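Local coordinates for enoyl-CoA hydratase (Mycobacterium avium subsp. paratuberculosis, PDB 4LK5), which probably catalyses the reversible hydration of enoyl-CoA thioesters and belongs to the crotonase-like enoyl-CoA hydratase/isomerase family, at residues V61-I64 and T65-D69; T252-D255 and P256-R260; E204-W208 and G209-A213. All coordinates share one frame; numbering follows the deposited sequence.

Interaction 1 (V61-I64 and T65-D69); sequences VPVI and TGIAD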
loop_
_atom_site.group_PDB
_atom_site.type_symbol
_atom_site.label_atom_id
_atom_site.label_comp_id
_atom_site.label_asym_id
_atom_site.label_seq_id
_atom_site.Cartn_x
_atom_site.Cartn_y
_atom_site.Cartn_z
ATOM N N VAL C 61 -9.426 -27.898 -13.712
ATOM C CA VAL C 61 -8.145 -28.302 -13.176
ATOM C C VAL C 61 -7.102 -28.576 -14.261
ATOM O O VAL C 61 -5.988 -28.060 -14.167
ATOM C CB VAL C 61 -8.309 -29.489 -12.231
ATOM C CG1 VAL C 61 -6.981 -29.837 -11.583
ATOM C CG2 VAL C 61 -9.333 -29.136 -11.162
ATOM N N PRO C 62 -7.443 -29.400 -15.282
ATOM C CA PRO C 62 -6.486 -29.608 -16.387
ATOM C C PRO C 62 -5.883 -28.302 -16.922
ATOM O O PRO C 62 -4.674 -28.207 -17.130
ATOM C CB PRO C 62 -7.336 -30.287 -17.476
ATOM C CG PRO C 62 -8.690 -30.574 -16.857
ATOM C CD PRO C 62 -8.589 -30.326 -15.382
ATOM N N VAL C 63 -6.726 -27.299 -17.112
ATOM C CA VAL C 63 -6.288 -26.003 -17.635
ATOM C C VAL C 63 -5.441 -25.167 -16.666
ATOM O O VAL C 63 -4.445 -24.566 -17.086
ATOM C CB VAL C 63 -7.496 -25.181 -18.140
ATOM C CG1 VAL C 63 -7.232 -23.688 -18.099
ATOM C CG2 VAL C 63 -7.834 -25.598 -19.563
ATOM N N ILE C 64 -5.838 -25.119 -15.398
ATOM C CA ILE C 64 -5.039 -24.476 -14.366
ATOM C C ILE C 64 -3.680 -25.155 -14.334
ATOM O O ILE C 64 -2.656 -24.480 -14.282
ATOM C CB ILE C 64 -5.713 -24.546 -12.965
ATOM C CG1 ILE C 64 -6.833 -23.523 -12.839
ATOM C CG2 ILE C 64 -4.734 -24.229 -11.847
ATOM C CD1 ILE C 64 -7.855 -23.869 -11.760
ATOM N N THR C 65 -3.669 -26.487 -14.337
ATOM C CA THR C 65 -2.411 -27.258 -14.421
ATOM C C THR C 65 -1.567 -26.866 -15.634
ATOM O O THR C 65 -0.339 -26.877 -15.576
ATOM C CB THR C 65 -2.690 -28.785 -14.428
ATOM O OG1 THR C 65 -3.306 -29.150 -13.178
ATOM C CG2 THR C 65 -1.359 -29.629 -14.661
ATOM N N GLY C 66 -2.239 -26.462 -16.709
ATOM C CA GLY C 66 -1.559 -26.122 -17.946
ATOM C C GLY C 66 -0.803 -24.815 -17.899
ATOM O O GLY C 66 0.357 -24.745 -18.324
ATOM N N ILE C 67 -1.475 -23.774 -17.399
ATOM C CA ILE C 67 -0.897 -22.427 -17.255
ATOM C C ILE C 67 0.269 -22.534 -16.274
ATOM O O ILE C 67 1.367 -22.054 -16.531
ATOM C CB ILE C 67 -1.951 -21.431 -16.699
ATOM C CG1 ILE C 67 -3.122 -21.265 -17.663
ATOM C CG2 ILE C 67 -1.357 -20.056 -16.403
ATOM C CD1 ILE C 67 -4.430 -21.186 -16.928
ATOM N N ALA C 68 0.028 -23.203 -15.153
ATOM C CA ALA C 68 1.094 -23.479 -14.225
ATOM C C ALA C 68 2.290 -24.103 -14.940
ATOM O O ALA C 68 3.379 -23.562 -14.848
ATOM C CB ALA C 68 0.599 -24.345 -13.070
ATOM N N ASP C 69 2.085 -25.180 -15.705
ATOM C CA ASP C 69 3.216 -25.892 -16.381
ATOM C C ASP C 69 3.917 -24.985 -17.375
ATOM O O ASP C 69 5.148 -24.892 -17.436
ATOM C CB ASP C 69 2.724 -27.163 -17.125
ATOM C CG ASP C 69 2.310 -28.325 -16.174
ATOM O OD1 ASP C 69 2.633 -28.309 -14.973
ATOM O OD2 ASP C 69 1.663 -29.280 -16.639
#
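T65 sits one helical turn after V61 and meets it through both backbone and side chain. Its amide N donates to V61 O at 2.8 Å, an almost straight bond (N-H...O 173°). The hydroxyl stands beside the T65 backbone N (chi1 -63°), which brings OG1 back to the same carbonyl oxygen, 3.1 Å from V61 O. The stronger partner of that hydroxyl is the E117 carboxylate on helix 113-127. T65 CB also rests 3.4 Å from P62 O. I64 meets 65-69 mainly through its backbone: its carbonyl accepts the A68 amide (A68 N to I64 O 3.1 Å), and A68 CB lies close to the same oxygen, while the I64 side chain leads away from 65-69 to pack on E117 and I118. All this is the first two turns of helix 61-76, the crossover helix of the beta-alpha-beta unit formed with strands 45-50 and 82-87. I67 repeats the i to i+4 step: its N bonds V63 O at 3.1 Å. With CG1 beside the backbone N (chi1 -63°), I67 points CD1 back along the helix, 3.4 Å from V63 O and 3.9 Å from V63 CG1, where the two aliphatic chains cross at a slant. I67 also packs on L121, and D69 makes a salt bridge to R120, both partners again on helix 113-127.

Interaction 2 (T252-D255 and P256-R260); sequences TELD and PALQR
A257, L258 and Q259 reach back to E253, L254 and D255 through three successive i to i+4 backbone bonds, A257 N to E253 O at 3.0 Å, L258 N to L254 O at 2.9 Å and Q259 N to D255 O at 3.0 Å. E253 is the N-cap residue, and P256, which has no amide hydrogen, falls in the first turn, where a helix needs no such donor. The E253 side chain, bent at chi2 (-51°), crosses the P256 ring at about a right angle and brings OE1 3.7 Å from P256 CG. This start of helix 254-269 also lies at a subunit boundary, with E253 packing on T252 of the second subunit and R260 on A248 of that subunit. The R260 guanidinium curls back along the helix; P256 O lies above one face, toward its rim, and R260 NH2 stays 4.6 Å from E253 OE1, a distance at which the opposite charges may still attract. On the buried flank L258 lays CG 3.2 Å from L254 O, and its CD1 meets L254 CG at 3.9 Å; L254 packs on V122 and A126, whereas D255 OD1 forms a salt bridge with R123, all three on helix 113-127.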
loop_
_atom_site.group_PDB
_atom_site.type_symbol
_atom_site.label_atom_id
_atom_site.label_comp_id
_atom_site.label_asym_id
_atom_site.label_seq_id
_atom_site.Cartn_x
_atom_site.Cartn_y
_atom_site.Cartn_z
ATOM N N THR C 252 6.683 -10.697 0.208
ATOM C CA THR C 252 7.128 -11.334 1.420
ATOM C C THR C 252 6.019 -12.240 2.028
ATOM O O THR C 252 6.297 -13.275 2.559
ATOM C CB THR C 252 7.562 -10.154 2.310
ATOM O OG1 THR C 252 8.992 -10.113 2.395
ATOM C CG2 THR C 252 6.929 -10.112 3.624
ATOM N N GLU C 253 4.754 -11.861 1.932
ATOM C CA GLU C 253 3.707 -12.647 2.583
ATOM C C GLU C 253 2.911 -13.529 1.620
ATOM O O GLU C 253 1.883 -14.075 1.994
ATOM C CB GLU C 253 2.743 -11.706 3.329
ATOM C CG GLU C 253 3.445 -10.832 4.345
ATOM C CD GLU C 253 4.332 -11.637 5.295
ATOM O OE1 GLU C 253 3.879 -12.717 5.729
ATOM O OE2 GLU C 253 5.466 -11.202 5.638
ATOM N N LEU C 254 3.376 -13.650 0.385
ATOM C CA LEU C 254 2.642 -14.399 -0.596
ATOM C C LEU C 254 2.577 -15.862 -0.233
ATOM O O LEU C 254 1.507 -16.454 -0.301
ATOM C CB LEU C 254 3.303 -14.279 -1.955
ATOM C CG LEU C 254 2.703 -15.196 -3.012
ATOM C CD1 LEU C 254 1.229 -14.808 -3.217
ATOM C CD2 LEU C 254 3.463 -15.144 -4.322
ATOM N N ASP C 255 3.723 -16.441 0.127
ATOM C CA ASP C 255 3.782 -17.845 0.552
ATOM C C ASP C 255 2.897 -18.230 1.782
ATOM O O ASP C 255 2.135 -19.224 1.732
ATOM C CB ASP C 255 5.231 -18.296 0.768
ATOM C CG ASP C 255 5.884 -18.819 -0.533
ATOM O OD1 ASP C 255 5.137 -19.141 -1.493
ATOM O OD2 ASP C 255 7.147 -18.888 -0.600
ATOM N N PRO C 256 3.033 -17.485 2.883
ATOM C CA PRO C 256 2.143 -17.688 4.007
ATOM C C PRO C 256 0.676 -17.531 3.608
ATOM O O PRO C 256 -0.177 -18.304 4.038
ATOM C CB PRO C 256 2.549 -16.586 4.974
ATOM C CG PRO C 256 3.970 -16.235 4.623
ATOM C CD PRO C 256 4.111 -16.506 3.167
ATOM N N ALA C 257 0.379 -16.551 2.776
ATOM C CA ALA C 257 -0.975 -16.397 2.313
ATOM C C ALA C 257 -1.446 -17.644 1.606
ATOM O O ALA C 257 -2.538 -18.129 1.906
ATOM C CB ALA C 257 -1.111 -15.192 1.396
ATOM N N LEU C 258 -0.637 -18.172 0.683
ATOM C CA LEU C 258 -1.042 -19.326 -0.105
ATOM C C LEU C 258 -1.318 -20.517 0.770
ATOM O O LEU C 258 -2.229 -21.282 0.503
ATOM C CB LEU C 258 0.001 -19.709 -1.130
ATOM C CG LEU C 258 0.125 -18.662 -2.217
ATOM C CD1 LEU C 258 1.406 -18.922 -3.009
ATOM C CD2 LEU C 258 -1.096 -18.579 -3.105
ATOM N N GLN C 259 -0.552 -20.649 1.831
ATOM C CA GLN C 259 -0.754 -21.721 2.777
ATOM C C GLN C 259 -2.080 -21.537 3.486
ATOM O O GLN C 259 -2.867 -22.483 3.580
ATOM C CB GLN C 259 0.398 -21.722 3.791
ATOM C CG GLN C 259 0.361 -22.875 4.776
ATOM C CD GLN C 259 0.277 -24.253 4.088
ATOM O OE1 GLN C 259 1.219 -24.665 3.400
ATOM N NE2 GLN C 259 -0.858 -24.965 4.275
ATOM N N ARG C 260 -2.346 -20.319 3.979
ATOM C CA ARG C 260 -3.554 -20.067 4.775
ATOM C C ARG C 260 -4.759 -20.312 3.942
ATOM O O ARG C 260 -5.746 -20.769 4.443
ATOM C CB ARG C 260 -3.702 -18.630 5.216
ATOM C CG ARG C 260 -2.901 -18.205 6.407
ATOM C CD ARG C 260 -2.890 -16.692 6.503
ATOM N NE ARG C 260 -1.616 -16.320 7.083
ATOM C CZ ARG C 260 -0.715 -15.485 6.573
ATOM N NH1 ARG C 260 -0.890 -14.787 5.434
ATOM N NH2 ARG C 260 0.387 -15.328 7.271
#

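Interaction 3 (E204-W208 and G209-A213); sequences EALAW and GLVTA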
loop_
_atom_site.group_PDB
_atom_site.type_symbol
_atom_site.label_atom_id
_atom_site.label_comp_id
_atom_site.label_asym_id
_atom_site.label_seq_id
_atom_site.Cartn_x
_atom_site.Cartn_y
_atom_site.Cartn_z
ATOM N N GLU C 204 -11.634 2.934 -12.510
ATOM C CA GLU C 204 -11.543 3.096 -11.041
ATOM C C GLU C 204 -10.428 2.210 -10.492
ATOM O O GLU C 204 -9.800 2.535 -9.493
ATOM C CB GLU C 204 -12.870 2.722 -10.402
ATOM C CG GLU C 204 -13.162 3.280 -9.012
ATOM C CD GLU C 204 -14.598 2.957 -8.548
ATOM O OE1 GLU C 204 -14.825 2.763 -7.323
ATOM O OE2 GLU C 204 -15.511 2.889 -9.414
ATOM N N ALA C 205 -10.148 1.100 -11.172
ATOM C CA ALA C 205 -8.977 0.299 -10.856
ATOM C C ALA C 205 -7.623 1.001 -11.141
ATOM O O ALA C 205 -6.646 0.821 -10.406
ATOM C CB ALA C 205 -9.071 -1.033 -11.581
ATOM N N LEU C 206 -7.542 1.775 -12.211
ATOM C CA LEU C 206 -6.348 2.594 -12.450
ATOM C C LEU C 206 -6.121 3.593 -11.298
ATOM O O LEU C 206 -5.021 3.704 -10.784
ATOM C CB LEU C 206 -6.475 3.351 -13.774
ATOM C CG LEU C 206 -5.245 4.130 -14.329
ATOM C CD1 LEU C 206 -4.020 3.250 -14.483
ATOM C CD2 LEU C 206 -5.583 4.789 -15.665
ATOM N N ALA C 207 -7.178 4.289 -10.888
ATOM C CA ALA C 207 -7.082 5.311 -9.848
ATOM C C ALA C 207 -6.618 4.711 -8.546
ATOM O O ALA C 207 -5.871 5.339 -7.810
ATOM C CB ALA C 207 -8.432 5.995 -9.647
ATOM N N TRP C 208 -7.082 3.497 -8.257
ATOM C CA TRP C 208 -6.710 2.771 -7.038
ATOM C C TRP C 208 -5.260 2.275 -6.994
ATOM O O TRP C 208 -4.780 1.888 -5.934
ATOM C CB TRP C 208 -7.599 1.538 -6.894
ATOM C CG TRP C 208 -8.975 1.798 -6.322
ATOM C CD1 TRP C 208 -9.647 3.000 -6.270
ATOM C CD2 TRP C 208 -9.859 0.818 -5.765
ATOM N NE1 TRP C 208 -10.872 2.827 -5.683
ATOM C CE2 TRP C 208 -11.042 1.501 -5.377
ATOM C CE3 TRP C 208 -9.764 -0.569 -5.548
ATOM C CZ2 TRP C 208 -12.124 0.840 -4.772
ATOM C CZ3 TRP C 208 -10.816 -1.222 -4.960
ATOM C CH2 TRP C 208 -11.989 -0.514 -4.559
ATOM N N GLY C 209 -4.588 2.232 -8.138
ATOM C CA GLY C 209 -3.283 1.558 -8.267
ATOM C C GLY C 209 -3.347 0.064 -8.534
ATOM O O GLY C 209 -2.375 -0.646 -8.303
ATOM N N LEU C 210 -4.480 -0.431 -9.026
ATOM C CA LEU C 210 -4.651 -1.870 -9.214
ATOM C C LEU C 210 -4.148 -2.331 -10.561
ATOM O O LEU C 210 -3.859 -3.515 -10.714
ATOM C CB LEU C 210 -6.130 -2.285 -9.098
ATOM C CG LEU C 210 -6.497 -3.776 -9.038
ATOM C CD1 LEU C 210 -5.982 -4.375 -7.755
ATOM C CD2 LEU C 210 -8.004 -4.010 -9.093
ATOM N N VAL C 211 -4.090 -1.428 -11.555
ATOM C CA VAL C 211 -3.596 -1.795 -12.895
ATOM C C VAL C 211 -2.684 -0.750 -13.489
ATOM O O VAL C 211 -2.641 0.395 -13.059
ATOM C CB VAL C 211 -4.723 -2.070 -13.914
ATOM C CG1 VAL C 211 -5.700 -3.099 -13.354
ATOM C CG2 VAL C 211 -5.460 -0.797 -14.288
ATOM N N THR C 212 -1.964 -1.177 -14.503
ATOM C CA THR C 212 -0.900 -0.406 -15.037
ATOM C C THR C 212 -1.450 0.661 -16.006
ATOM O O THR C 212 -1.035 1.850 -15.972
ATOM C CB THR C 212 0.099 -1.358 -15.700
ATOM O OG1 THR C 212 0.440 -2.388 -14.751
ATOM C CG2 THR C 212 1.357 -0.595 -16.107
ATOM N N ALA C 213 -2.398 0.251 -16.850
ATOM C CA ALA C 213 -3.006 1.183 -17.800
ATOM C C ALA C 213 -4.364 0.742 -18.311
ATOM O O ALA C 213 -4.667 -0.438 -18.348
ATOM C CB ALA C 213 -2.055 1.448 -18.969
#
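L210 and G209 turn their amides back into the last turn of helix 202-208, closing it with a Schellman motif: L210 N reaches A205 O at 2.9 Å and G209 N reaches L206 O at 3.1 Å. The two bonds differ in direction. The first runs nearly straight out from its carbonyl (C=O...N 162°), whereas the second comes from well above the carbonyl plane of L206. G209 makes the reversal with a positive phi of 85°; at these backbone angles a beta carbon would be jammed against W208 O, and glycine has none. Beyond the turn the chain turns across the flank of the helix, L210 beside A205 and V211 beside L206. A205 CB lies 4.0 Å from L210 CD2, and L210 CB covers the carbonyl oxygen that its own amide holds. V211 brings CG1 to A205 CB at a looser 4.3 Å and lays CG2 over the backbone of L206. L206 reaches out to the departing chain: with CG placed opposite its backbone N (chi1 -172°), it carries CD1 to 3.5 Å from V211 O and 3.6 Å from T212 O. W208 leads its indole away from 209-213, into packing with V185, Q192 and M193 and a cation-pi contact with R189. R189 of the third subunit makes weak hydrogen bonds to L206 O and A207 O, which places the helix end at a subunit interface. A205, W208 and L210 all touch L200 of strand 200-201; T212 OG1 bonds V154 N, and A213 begins strand 213-215, which pairs with strand 153-157 as the outermost strand of the main sheet within this chain.

The three contacts are separate local helix features within one crotonase-like chain. Interactions 1 and 2 have centres 20 Å apart and do not touch, yet helix 113-127 links them: E117, I118, R120 and L121 serve helix 61-76, while V122, R123 and A126 serve helix 254-269. Interaction 3 lies across the chain's centre from interaction 1, with centres 28 Å apart, and 24 Å from interaction 2, their nearest atoms about 13 Å apart. Helix 177-185 is a shared neighbour of these last two, packing on A257 and on W208 and L210. Both also meet other subunits of the trimer, whereas interaction 1 touches none.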